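Local coordinates for protein FdhC (Acinetobacter nosocomialis, PDB 5KTC) that transfers a 3-hydroxybutanoyl group from its coenzyme A thioester to the amino group of a dTDP-linked 3-amino-3,6-dideoxygalactose, as a sugar N-acyltransferase of the GNAT superfamily, at residues E62-I67 / Y83-N88; T79-D84 / W94-L99; K90-G95 / L114-G119. One frame throughout, in Å; residues are numbered along the deposited sequence. Where two conformers were deposited one is given.

Contact 1 of 3, residues E62-I67 / Y83-N88; sequences EEYYFI and YDFHEN. With FUH ([[(2~{R},3~{S},5~{R})-5-[5-methyl-2,4-bis(oxidanylidene)pyrimidin-1-yl]-3-oxidanyl-oxolan-2-yl]methoxy-oxidanyl-phosphoryl] [(2~{R},3~{R},4~{S},5~{R},6~{R})-6-methyl-3,5-bis(oxidanyl)-4-[[(3~{R})-3-oxidanylbutanoyl]amino]oxan-2-yl] hydrogen phosphate), chain C.
The phenyl ring of Phe85 lies against the peptide that leaves Glu62, with CE2 3.4 Å from Glu62 C and Glu62 O poised over one face, offset toward the rim. At its edge the same ring receives Tyr64, whose CD2 comes within 3.9 Å of Phe85 CZ, the two side chains crossing at about a right angle. These residues belong to the antiparallel hairpin of strands 63-70 and 75-86, at an end where the short segments are splayed by some 30° from antiparallel.

Water fills in for direct bonds here. One molecule donates to Glu62 O (2.7 Å) and accepts from Asp84 N (2.9 Å); a second joins Glu62 O to Phe85 N.

Glu63 can be traced outward from CB. With chi1 at -165° CG stands opposite the backbone N and lies across from Tyr83, 3.8 Å from Tyr83 CB; CD keeps touching that methylene. The extended chain then divides: OE2 accepts from the first water at 2.8 Å and forms a salt bridge with Arg57, while OE1 forms one with Arg81. Farther along, the hydroxyls meet the nucleotide-sugar product: Tyr83 OH is hydrogen-bonded to FUH O5 at 2.8 Å, and Tyr65 OH donates to the thymine oxygen FUH O15 at 2.6 Å.

Set between two arginines, the Glu63 carboxylate probably stays ionised, and by holding Arg81, which bonds the product itself, it acts as a second-shell residue of the sugar-nucleotide pocket.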
# COMPACT_ATOMS: atom_id res chain seq x y z
N GLU A 62 0.44 -1.08 -16.11
CA GLU A 62 0.27 0.32 -15.72
C GLU A 62 -0.22 0.54 -14.27
O GLU A 62 -0.27 1.69 -13.80
CB GLU A 62 -0.68 0.99 -16.69
CG GLU A 62 -0.15 1.06 -18.12
CD GLU A 62 -1.23 1.37 -19.16
OE1 GLU A 62 -2.45 1.44 -18.84
OE2 GLU A 62 -0.82 1.53 -20.33
N GLU A 63 -0.61 -0.53 -13.58
CA GLU A 63 -1.29 -0.38 -12.27
C GLU A 63 -1.44 -1.73 -11.63
O GLU A 63 -1.81 -2.68 -12.32
CB GLU A 63 -2.69 0.23 -12.43
CG GLU A 63 -3.33 0.74 -11.16
CD GLU A 63 -4.48 1.72 -11.39
OE1 GLU A 63 -5.49 1.69 -10.67
OE2 GLU A 63 -4.32 2.60 -12.25
N TYR A 64 -1.17 -1.82 -10.32
CA TYR A 64 -1.32 -3.02 -9.54
C TYR A 64 -2.02 -2.70 -8.26
O TYR A 64 -1.55 -1.86 -7.48
CB TYR A 64 0.05 -3.62 -9.25
CG TYR A 64 0.78 -3.97 -10.51
CD1 TYR A 64 0.41 -5.08 -11.28
CD2 TYR A 64 1.79 -3.16 -11.01
CE1 TYR A 64 1.05 -5.36 -12.48
CE2 TYR A 64 2.45 -3.47 -12.22
CZ TYR A 64 2.06 -4.57 -12.95
OH TYR A 64 2.68 -4.89 -14.15
N TYR A 65 -3.14 -3.36 -8.04
CA TYR A 65 -4.07 -3.07 -6.94
C TYR A 65 -4.27 -4.36 -6.18
O TYR A 65 -4.51 -5.39 -6.81
CB TYR A 65 -5.39 -2.65 -7.54
CG TYR A 65 -6.46 -2.09 -6.69
CD1 TYR A 65 -6.25 -1.68 -5.39
CD2 TYR A 65 -7.73 -1.92 -7.22
CE1 TYR A 65 -7.29 -1.11 -4.65
CE2 TYR A 65 -8.77 -1.36 -6.49
CZ TYR A 65 -8.55 -0.95 -5.20
OH TYR A 65 -9.60 -0.38 -4.42
N PHE A 66 -4.11 -4.31 -4.86
CA PHE A 66 -4.10 -5.49 -3.99
C PHE A 66 -5.11 -5.43 -2.86
O PHE A 66 -5.38 -4.37 -2.30
CB PHE A 66 -2.71 -5.68 -3.34
CG PHE A 66 -1.58 -5.82 -4.34
CD1 PHE A 66 -0.98 -4.71 -4.85
CD2 PHE A 66 -1.10 -7.05 -4.69
CE1 PHE A 66 0.04 -4.78 -5.77
CE2 PHE A 66 -0.09 -7.18 -5.61
CZ PHE A 66 0.51 -6.04 -6.16
N ILE A 67 -5.67 -6.59 -2.55
CA ILE A 67 -6.34 -6.81 -1.27
C ILE A 67 -5.24 -7.24 -0.27
O ILE A 67 -4.37 -8.02 -0.65
CB ILE A 67 -7.39 -7.92 -1.34
CG1 ILE A 67 -8.39 -7.65 -2.45
CG2 ILE A 67 -8.06 -8.07 0.01
CD1 ILE A 67 -9.18 -6.35 -2.33
N TYR A 83 0.30 2.82 -8.74
CA TYR A 83 -0.37 3.44 -9.91
C TYR A 83 0.45 4.68 -10.39
O TYR A 83 1.39 5.16 -9.72
CB TYR A 83 -1.86 3.77 -9.51
CG TYR A 83 -2.04 4.89 -8.48
CD1 TYR A 83 -1.80 4.68 -7.14
CD2 TYR A 83 -2.52 6.19 -8.85
CE1 TYR A 83 -1.99 5.69 -6.21
CE2 TYR A 83 -2.74 7.20 -7.92
CZ TYR A 83 -2.45 6.97 -6.59
OH TYR A 83 -2.68 7.92 -5.62
N ASP A 84 0.10 5.16 -11.58
CA ASP A 84 0.58 6.42 -12.12
C ASP A 84 2.09 6.45 -12.24
O ASP A 84 2.78 7.17 -11.50
CB ASP A 84 0.08 7.57 -11.25
CG ASP A 84 0.24 8.96 -11.90
OD1 ASP A 84 0.51 9.02 -13.12
OD2 ASP A 84 0.03 9.96 -11.17
N PHE A 85 2.58 5.60 -13.14
CA PHE A 85 4.00 5.34 -13.37
C PHE A 85 4.64 6.35 -14.34
O PHE A 85 4.04 6.64 -15.36
CB PHE A 85 4.13 3.95 -13.98
CG PHE A 85 3.56 2.81 -13.11
CD1 PHE A 85 3.27 2.97 -11.77
CD2 PHE A 85 3.38 1.59 -13.66
CE1 PHE A 85 2.81 1.90 -11.00
CE2 PHE A 85 2.91 0.50 -12.92
CZ PHE A 85 2.60 0.66 -11.59
N HIS A 86 5.83 6.83 -14.04
CA HIS A 86 6.56 7.82 -14.89
C HIS A 86 8.07 7.51 -15.00
O HIS A 86 8.53 6.53 -14.41
CB HIS A 86 6.33 9.25 -14.36
CG HIS A 86 4.92 9.69 -14.49
ND1 HIS A 86 4.47 10.42 -15.56
CD2 HIS A 86 3.83 9.42 -13.74
CE1 HIS A 86 3.17 10.64 -15.44
NE2 HIS A 86 2.76 10.02 -14.35
N GLU A 87 8.83 8.36 -15.74
CA GLU A 87 10.27 8.13 -16.06
C GLU A 87 11.25 9.28 -15.78
O GLU A 87 10.86 10.46 -15.55
CB GLU A 87 10.39 7.74 -17.51
CG GLU A 87 9.27 6.83 -17.98
CD GLU A 87 9.77 5.71 -18.83
OE1 GLU A 87 9.67 5.81 -20.07
OE2 GLU A 87 10.29 4.73 -18.24
N ASN A 88 12.53 8.94 -15.74
CA ASN A 88 13.59 9.94 -15.57
C ASN A 88 13.46 10.84 -14.30
O ASN A 88 13.42 12.06 -14.43
CB ASN A 88 13.65 10.80 -16.83
CG ASN A 88 13.84 9.97 -18.06
OD1 ASN A 88 14.96 9.57 -18.35
ND2 ASN A 88 12.76 9.62 -18.72
O1 FUH C . -3.34 6.42 0.22
C1 FUH C . -2.67 7.41 -0.05
C2 FUH C . -1.19 7.48 0.17
C3 FUH C . -0.72 6.52 1.24
O2 FUH C . -0.74 7.15 2.55
C4 FUH C . 0.70 6.10 0.99
N1 FUH C . -3.23 8.54 -0.64
C5 FUH C . -4.57 8.48 -1.21
C6 FUH C . -5.42 9.70 -0.80
O3 FUH C . -4.73 10.81 -1.19
C7 FUH C . -6.74 9.80 -1.52
C8 FUH C . -7.47 11.15 -1.35
O4 FUH C . -6.56 9.61 -2.94
C9 FUH C . -4.47 8.42 -2.73
O5 FUH C . -3.88 7.19 -3.18
C10 FUH C . -5.82 8.44 -3.32
O6 FUH C . -6.50 7.27 -2.88
P1 FUH C . -7.84 6.79 -3.53
O7 FUH C . -9.02 7.51 -2.99
O8 FUH C . -7.89 5.30 -3.18
O9 FUH C . -7.73 6.74 -5.11
P2 FUH C . -7.93 7.87 -6.23
O10 FUH C . -6.73 7.81 -7.11
O11 FUH C . -8.11 9.19 -5.50
O12 FUH C . -9.22 7.30 -6.92
C11 FUH C . -9.52 7.65 -8.28
C12 FUH C . -11.01 7.60 -8.46
C13 FUH C . -11.80 8.30 -7.33
O13 FUH C . -13.00 8.93 -7.82
C14 FUH C . -12.26 7.18 -6.42
C15 FUH C . -12.43 6.05 -7.41
O14 FUH C . -11.46 6.24 -8.47
N2 FUH C . -12.12 4.69 -6.92
C16 FUH C . -10.85 4.34 -6.56
C17 FUH C . -10.57 3.03 -6.16
C18 FUH C . -9.18 2.60 -5.76
C19 FUH C . -11.66 2.11 -6.13
O15 FUH C . -11.43 0.87 -5.82
N3 FUH C . -12.90 2.48 -6.50
C20 FUH C . -13.10 3.73 -6.93
O16 FUH C . -14.32 4.09 -7.26
O HOH W 1 -1.91 3.73 -13.05
O HOH W 2 0.98 4.01 -14.90

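Contact 2 of 3, residues T79-D84 / W94-L99. With FUH ([[(2~{R},3~{S},5~{R})-5-[5-methyl-2,4-bis(oxidanylidene)pyrimidin-1-yl]-3-oxidanyl-oxolan-2-yl]methoxy-oxidanyl-phosphoryl] [(2~{R},3~{R},4~{S},5~{R},6~{R})-6-methyl-3,5-bis(oxidanyl)-4-[[(3~{R})-3-oxidanylbutanoyl]amino]oxan-2-yl] hydrogen phosphate), chain C.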
# COMPACT_ATOMS: atom_id res chain seq x y z
N THR A 79 -6.84 -2.59 1.52
CA THR A 79 -6.46 -2.40 0.17
C THR A 79 -5.17 -1.64 0.07
O THR A 79 -4.80 -0.87 0.98
CB THR A 79 -7.51 -1.63 -0.66
OG1 THR A 79 -7.74 -0.33 -0.10
CG2 THR A 79 -8.74 -2.42 -0.69
N VAL A 80 -4.49 -1.79 -1.07
CA VAL A 80 -3.39 -0.87 -1.37
C VAL A 80 -3.10 -0.92 -2.83
O VAL A 80 -3.37 -1.95 -3.48
CB VAL A 80 -2.12 -1.15 -0.50
CG1 VAL A 80 -1.44 -2.46 -0.93
CG2 VAL A 80 -1.15 0.03 -0.54
N ARG A 81 -2.59 0.17 -3.36
CA ARG A 81 -2.41 0.29 -4.86
C ARG A 81 -1.14 0.99 -5.25
O ARG A 81 -0.77 1.99 -4.64
CB ARG A 81 -3.60 1.05 -5.42
CG ARG A 81 -3.80 1.04 -6.92
CD ARG A 81 -5.23 1.47 -7.32
NE ARG A 81 -5.50 2.83 -6.89
CZ ARG A 81 -5.67 3.96 -7.61
NH1 ARG A 81 -5.71 4.02 -8.94
NH2 ARG A 81 -5.84 5.07 -6.93
N LEU A 82 -0.51 0.49 -6.33
CA LEU A 82 0.55 1.13 -7.06
C LEU A 82 0.05 1.57 -8.41
O LEU A 82 -0.60 0.81 -9.11
CB LEU A 82 1.72 0.20 -7.32
CG LEU A 82 2.51 -0.18 -6.08
CD1 LEU A 82 1.70 -1.08 -5.15
CD2 LEU A 82 3.76 -0.85 -6.54
N TYR A 83 0.30 2.82 -8.74
CA TYR A 83 -0.37 3.44 -9.91
C TYR A 83 0.45 4.68 -10.39
O TYR A 83 1.39 5.16 -9.72
CB TYR A 83 -1.86 3.77 -9.51
CG TYR A 83 -2.04 4.89 -8.48
CD1 TYR A 83 -1.80 4.68 -7.14
CD2 TYR A 83 -2.52 6.19 -8.85
CE1 TYR A 83 -1.99 5.69 -6.21
CE2 TYR A 83 -2.74 7.20 -7.92
CZ TYR A 83 -2.45 6.97 -6.59
OH TYR A 83 -2.68 7.92 -5.62
N ASP A 84 0.10 5.16 -11.58
CA ASP A 84 0.58 6.42 -12.12
C ASP A 84 2.09 6.45 -12.24
O ASP A 84 2.78 7.17 -11.50
CB ASP A 84 0.08 7.57 -11.25
CG ASP A 84 0.24 8.96 -11.90
OD1 ASP A 84 0.51 9.02 -13.12
OD2 ASP A 84 0.03 9.96 -11.17
N TRP A 94 1.85 5.36 -4.89
CA TRP A 94 1.06 4.39 -4.16
C TRP A 94 0.10 5.09 -3.22
O TRP A 94 0.22 6.29 -2.90
CB TRP A 94 1.91 3.35 -3.43
CG TRP A 94 2.60 3.73 -2.16
CD1 TRP A 94 3.76 4.42 -2.02
CD2 TRP A 94 2.20 3.33 -0.83
NE1 TRP A 94 4.10 4.49 -0.68
CE2 TRP A 94 3.19 3.79 0.06
CE3 TRP A 94 1.12 2.60 -0.33
CZ2 TRP A 94 3.11 3.55 1.45
CZ3 TRP A 94 1.06 2.35 1.06
CH2 TRP A 94 2.04 2.83 1.93
N GLY A 95 -0.88 4.32 -2.82
CA GLY A 95 -1.98 4.85 -2.04
C GLY A 95 -3.16 3.91 -2.07
O GLY A 95 -2.99 2.67 -2.02
N SER A 96 -4.37 4.47 -2.13
CA SER A 96 -5.58 3.70 -1.84
C SER A 96 -5.42 2.77 -0.62
O SER A 96 -5.85 1.60 -0.63
CB SER A 96 -6.11 2.93 -3.05
OG SER A 96 -6.23 3.71 -4.22
N TRP A 97 -4.79 3.31 0.41
CA TRP A 97 -4.19 2.48 1.45
C TRP A 97 -5.16 2.53 2.61
O TRP A 97 -5.32 3.59 3.27
CB TRP A 97 -2.89 3.04 1.88
CG TRP A 97 -2.09 2.20 2.84
CD1 TRP A 97 -2.03 0.85 2.91
CD2 TRP A 97 -1.20 2.71 3.84
NE1 TRP A 97 -1.14 0.48 3.91
CE2 TRP A 97 -0.60 1.60 4.47
CE3 TRP A 97 -0.85 4.01 4.25
CZ2 TRP A 97 0.29 1.73 5.51
CZ3 TRP A 97 0.06 4.15 5.31
CH2 TRP A 97 0.65 3.00 5.90
N ILE A 98 -5.81 1.40 2.85
CA ILE A 98 -6.89 1.32 3.83
C ILE A 98 -6.79 0.01 4.59
O ILE A 98 -6.60 -1.05 4.00
CB ILE A 98 -8.29 1.40 3.22
CG1 ILE A 98 -8.44 2.56 2.21
CG2 ILE A 98 -9.28 1.64 4.34
CD1 ILE A 98 -9.60 2.51 1.26
N LEU A 99 -6.90 0.10 5.91
CA LEU A 99 -6.96 -1.11 6.76
C LEU A 99 -8.18 -1.00 7.70
O LEU A 99 -8.38 0.05 8.30
CB LEU A 99 -5.69 -1.22 7.58
CG LEU A 99 -4.43 -1.64 6.81
CD1 LEU A 99 -3.22 -1.50 7.70
CD2 LEU A 99 -4.49 -3.07 6.28
O1 FUH C . -3.34 6.42 0.22
C1 FUH C . -2.67 7.41 -0.05
C2 FUH C . -1.19 7.48 0.17
C3 FUH C . -0.72 6.52 1.24
O2 FUH C . -0.74 7.15 2.55
C4 FUH C . 0.70 6.10 0.99
N1 FUH C . -3.23 8.54 -0.64
C5 FUH C . -4.57 8.48 -1.21
C6 FUH C . -5.42 9.70 -0.80
O3 FUH C . -4.73 10.81 -1.19
C7 FUH C . -6.74 9.80 -1.52
C8 FUH C . -7.47 11.15 -1.35
O4 FUH C . -6.56 9.61 -2.94
C9 FUH C . -4.47 8.42 -2.73
O5 FUH C . -3.88 7.19 -3.18
C10 FUH C . -5.82 8.44 -3.32
O6 FUH C . -6.50 7.27 -2.88
P1 FUH C . -7.84 6.79 -3.53
O7 FUH C . -9.02 7.51 -2.99
O8 FUH C . -7.89 5.30 -3.18
O9 FUH C . -7.73 6.74 -5.11
P2 FUH C . -7.93 7.87 -6.23
O10 FUH C . -6.73 7.81 -7.11
O11 FUH C . -8.11 9.19 -5.50
O12 FUH C . -9.22 7.30 -6.92
C11 FUH C . -9.52 7.65 -8.28
C12 FUH C . -11.01 7.60 -8.46
C13 FUH C . -11.80 8.30 -7.33
O13 FUH C . -13.00 8.93 -7.82
C14 FUH C . -12.26 7.18 -6.42
C15 FUH C . -12.43 6.05 -7.41
O14 FUH C . -11.46 6.24 -8.47
N2 FUH C . -12.12 4.69 -6.92
C16 FUH C . -10.85 4.34 -6.56
C17 FUH C . -10.57 3.03 -6.16
C18 FUH C . -9.18 2.60 -5.76
C19 FUH C . -11.66 2.11 -6.13
O15 FUH C . -11.43 0.87 -5.82
N3 FUH C . -12.90 2.48 -6.50
C20 FUH C . -13.10 3.73 -6.93
O16 FUH C . -14.32 4.09 -7.26
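Arg81 reaches over to Ser96 side-on, placing NE 2.9 Å and NH2 3.1 Å from the single acceptor Ser96 OG, which lies near the guanidinium plane. A bend at chi3 (62°) turns the group to do so. NH2 goes on to FUH O10, and Ser96 OG donates to FUH O8 in a short 2.5 Å bond, so that arginine and serine together hold the pyrophosphate of the product. The guanidinium also packs over the Tyr83 ring as a cation-pi pair, NH2 standing above the ring centre, while the edge of that ring meets the backbone between Trp94 and Gly95.

On the other face of the sheet Val80 CG2 presses on the edge of the Trp94 indole, 3.4 Å from CE3, and also touches Trp97 CD1. The two indoles are T-shaped: Trp94 points CH2 at the centre of the Trp97 face.

The strands run almost exactly antiparallel, with hydrogen-bonded pairs Thr79-Ile98 and Arg81-Gly95, but a beta bulge shifts the register between them. Ser96, at phi/psi 42°/42°, takes up the extra residue; its carbonyl accepts from Thr79 OG1 at 2.8 Å, and its N-H turns to FUH O5 at 3.0 Å. Trp97 N makes a weak 3.4 Å bond to FUH O1, the acyl carbonyl oxygen, and Trp97 O binds coenzyme A, so both products meet at the bulge; a bulge in this strand is a familiar feature of the GNAT fold.

Strand 75-86 is bonded on its other side to strand 63-70, helix 107-122 covers Val80 and Trp94 through Val115, and helix 21-28 brings Leu27 against Thr79 and Ile98.

Contact 3 of 3, residues K90-G95 / L114-G119. With FUH ([[(2~{R},3~{S},5~{R})-5-[5-methyl-2,4-bis(oxidanylidene)pyrimidin-1-yl]-3-oxidanyl-oxolan-2-yl]methoxy-oxidanyl-phosphoryl] [(2~{R},3~{R},4~{S},5~{R},6~{R})-6-methyl-3,5-bis(oxidanyl)-4-[[(3~{R})-3-oxidanylbutanoyl]amino]oxan-2-yl] hydrogen phosphate), chain C.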
# COMPACT_ATOMS: atom_id res chain seq x y z
N LYS A 90 12.58 6.69 -12.81
CA LYS A 90 11.48 5.79 -12.94
C LYS A 90 10.67 5.88 -11.61
O LYS A 90 11.23 5.63 -10.56
CB LYS A 90 12.01 4.41 -13.21
CG LYS A 90 11.06 3.56 -14.01
CD LYS A 90 11.84 2.44 -14.68
CE LYS A 90 10.89 1.41 -15.25
NZ LYS A 90 10.09 0.75 -14.17
N SER A 91 9.41 6.32 -11.67
CA SER A 91 8.65 6.58 -10.44
C SER A 91 7.30 5.93 -10.44
O SER A 91 6.65 5.74 -11.51
CB SER A 91 8.53 8.08 -10.16
OG SER A 91 7.68 8.66 -11.11
N PHE A 92 6.86 5.50 -9.25
CA PHE A 92 5.50 4.98 -9.10
C PHE A 92 4.84 5.74 -7.98
O PHE A 92 5.50 6.17 -7.10
CB PHE A 92 5.44 3.45 -8.83
CG PHE A 92 5.94 3.03 -7.49
CD1 PHE A 92 7.31 2.86 -7.24
CD2 PHE A 92 5.06 2.76 -6.45
CE1 PHE A 92 7.77 2.48 -5.99
CE2 PHE A 92 5.54 2.38 -5.20
CZ PHE A 92 6.89 2.21 -4.99
N CYS A 93 3.53 5.93 -8.08
CA CYS A 93 2.73 6.36 -6.94
C CYS A 93 2.14 5.15 -6.17
O CYS A 93 1.92 4.08 -6.74
CB CYS A 93 1.57 7.28 -7.38
SG CYS A 93 2.18 8.78 -8.26
N TRP A 94 1.85 5.36 -4.89
CA TRP A 94 1.06 4.39 -4.16
C TRP A 94 0.10 5.09 -3.22
O TRP A 94 0.22 6.29 -2.90
CB TRP A 94 1.91 3.35 -3.43
CG TRP A 94 2.60 3.73 -2.16
CD1 TRP A 94 3.76 4.42 -2.02
CD2 TRP A 94 2.20 3.33 -0.83
NE1 TRP A 94 4.10 4.49 -0.68
CE2 TRP A 94 3.19 3.79 0.06
CE3 TRP A 94 1.12 2.60 -0.33
CZ2 TRP A 94 3.11 3.55 1.45
CZ3 TRP A 94 1.06 2.35 1.06
CH2 TRP A 94 2.04 2.83 1.93
N GLY A 95 -0.88 4.32 -2.82
CA GLY A 95 -1.98 4.85 -2.04
C GLY A 95 -3.16 3.91 -2.07
O GLY A 95 -2.99 2.67 -2.02
N LEU A 114 5.74 -4.07 1.87
CA LEU A 114 5.53 -4.94 0.77
C LEU A 114 5.28 -4.10 -0.45
O LEU A 114 5.68 -4.47 -1.55
CB LEU A 114 4.38 -5.88 1.05
CG LEU A 114 4.63 -7.01 2.07
CD1 LEU A 114 3.33 -7.76 2.35
CD2 LEU A 114 5.75 -7.94 1.62
N VAL A 115 4.61 -2.97 -0.27
CA VAL A 115 4.50 -2.01 -1.43
C VAL A 115 5.85 -1.66 -2.00
O VAL A 115 6.03 -1.66 -3.23
CB VAL A 115 3.73 -0.73 -1.09
CG1 VAL A 115 3.99 0.39 -2.13
CG2 VAL A 115 2.26 -1.05 -0.87
N TYR A 116 6.77 -1.27 -1.12
CA TYR A 116 8.09 -0.90 -1.58
C TYR A 116 8.87 -2.09 -2.17
O TYR A 116 9.63 -1.88 -3.11
CB TYR A 116 8.88 -0.21 -0.44
CG TYR A 116 8.25 1.09 -0.00
CD1 TYR A 116 7.88 2.07 -0.95
CD2 TYR A 116 8.06 1.42 1.33
CE1 TYR A 116 7.36 3.28 -0.59
CE2 TYR A 116 7.49 2.61 1.70
CZ TYR A 116 7.16 3.55 0.74
OH TYR A 116 6.58 4.75 1.05
N GLU A 117 8.70 -3.29 -1.63
CA GLU A 117 9.27 -4.53 -2.22
C GLU A 117 8.75 -4.64 -3.69
O GLU A 117 9.50 -4.85 -4.65
CB GLU A 117 8.88 -5.77 -1.32
CG GLU A 117 9.82 -6.98 -1.24
CD GLU A 117 9.31 -8.17 -0.36
OE1 GLU A 117 8.97 -9.19 -0.99
OE2 GLU A 117 9.25 -8.13 0.92
N ALA A 118 7.44 -4.47 -3.85
CA ALA A 118 6.83 -4.62 -5.18
C ALA A 118 7.36 -3.60 -6.15
O ALA A 118 7.76 -3.91 -7.30
CB ALA A 118 5.34 -4.54 -5.08
N GLY A 119 7.38 -2.35 -5.70
CA GLY A 119 7.74 -1.26 -6.57
C GLY A 119 9.20 -1.22 -6.90
O GLY A 119 9.55 -1.11 -8.03
O1 FUH C . -3.34 6.42 0.22
C1 FUH C . -2.67 7.41 -0.05
C2 FUH C . -1.19 7.48 0.17
C3 FUH C . -0.72 6.52 1.24
O2 FUH C . -0.74 7.15 2.55
C4 FUH C . 0.70 6.10 0.99
N1 FUH C . -3.23 8.54 -0.64
C5 FUH C . -4.57 8.48 -1.21
C6 FUH C . -5.42 9.70 -0.80
O3 FUH C . -4.73 10.81 -1.19
C7 FUH C . -6.74 9.80 -1.52
C8 FUH C . -7.47 11.15 -1.35
O4 FUH C . -6.56 9.61 -2.94
C9 FUH C . -4.47 8.42 -2.73
O5 FUH C . -3.88 7.19 -3.18
C10 FUH C . -5.82 8.44 -3.32
O6 FUH C . -6.50 7.27 -2.88
P1 FUH C . -7.84 6.79 -3.53
O7 FUH C . -9.02 7.51 -2.99
O8 FUH C . -7.89 5.30 -3.18
O9 FUH C . -7.73 6.74 -5.11
P2 FUH C . -7.93 7.87 -6.23
O10 FUH C . -6.73 7.81 -7.11
O11 FUH C . -8.11 9.19 -5.50
O12 FUH C . -9.22 7.30 -6.92
C11 FUH C . -9.52 7.65 -8.28
C12 FUH C . -11.01 7.60 -8.46
C13 FUH C . -11.80 8.30 -7.33
O13 FUH C . -13.00 8.93 -7.82
C14 FUH C . -12.26 7.18 -6.42
C15 FUH C . -12.43 6.05 -7.41
O14 FUH C . -11.46 6.24 -8.47
N2 FUH C . -12.12 4.69 -6.92
C16 FUH C . -10.85 4.34 -6.56
C17 FUH C . -10.57 3.03 -6.16
C18 FUH C . -9.18 2.60 -5.76
C19 FUH C . -11.66 2.11 -6.13
O15 FUH C . -11.43 0.87 -5.82
N3 FUH C . -12.90 2.48 -6.50
C20 FUH C . -13.10 3.73 -6.93
O16 FUH C . -14.32 4.09 -7.26
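Trp94 and Phe92 meet Val115, Tyr116 and Gly119 inside a beta-alpha-beta unit, where helix 107-122 lies against the sheet after strand 91-99 and before strand 127-133. The CB atoms of both aromatic residues point at the helix, and both hold CG between the backbone N and the carbonyl carbon (chi1 69° for Phe92).

For Val115, chi1 of 163° sets CG1 opposite the backbone N, over the Trp94 indole, 3.8 Å from the centroid of its five-membered ring in a CH-pi contact. Its other branch, CG2, reaches the rim of the six-membered ring, 3.9 Å from Trp94 CE3. CG1 also reaches the edge of Phe92, at CE2. One turn on, Gly119 presents bare backbone to the phenyl face, with CA 3.8 Å from Phe92 CE1, allowing a close approach where the helix widens into a pi-type turn.

Tyr116 keeps CG anti to its carbonyl carbon, and the end of its ring comes to the indole, planes 82° apart. Trp94 NE1 donates to Tyr116 OH at 3.0 Å, a bent bond with the oxygen a little out of the ring plane, which satisfies a buried N-H and fixes the indole's rotation. Phe162 stacks on the Tyr116 ring. The indole so held serves the acyl pocket: opposite Val115 CG1, the terminal methyl FUH C4 of the hydroxybutanoyl group sits over Trp94, 3.5 Å from CE2.

Overall arrangement
Along the chain, strand 63-70 turns back into strand 75-86, and contact 1 closes that hairpin at its open end. Strand 75-86 then turns into strand 91-99, a second hairpin closed by contact 2. Contact 3 opens on that last strand and closes only after the chain has passed into helix 107-122. The contacts overlap in steps: contact 2 begins within the loop of contact 1 and shares Tyr83 and Asp84 with it, contact 3 takes up Trp94 and Gly95 from contact 2, and contacts 1 and 3 follow in series. Together they join three neighbouring strands of the central sheet to a helix packed on it, and all three touch the bound sugar nucleotide.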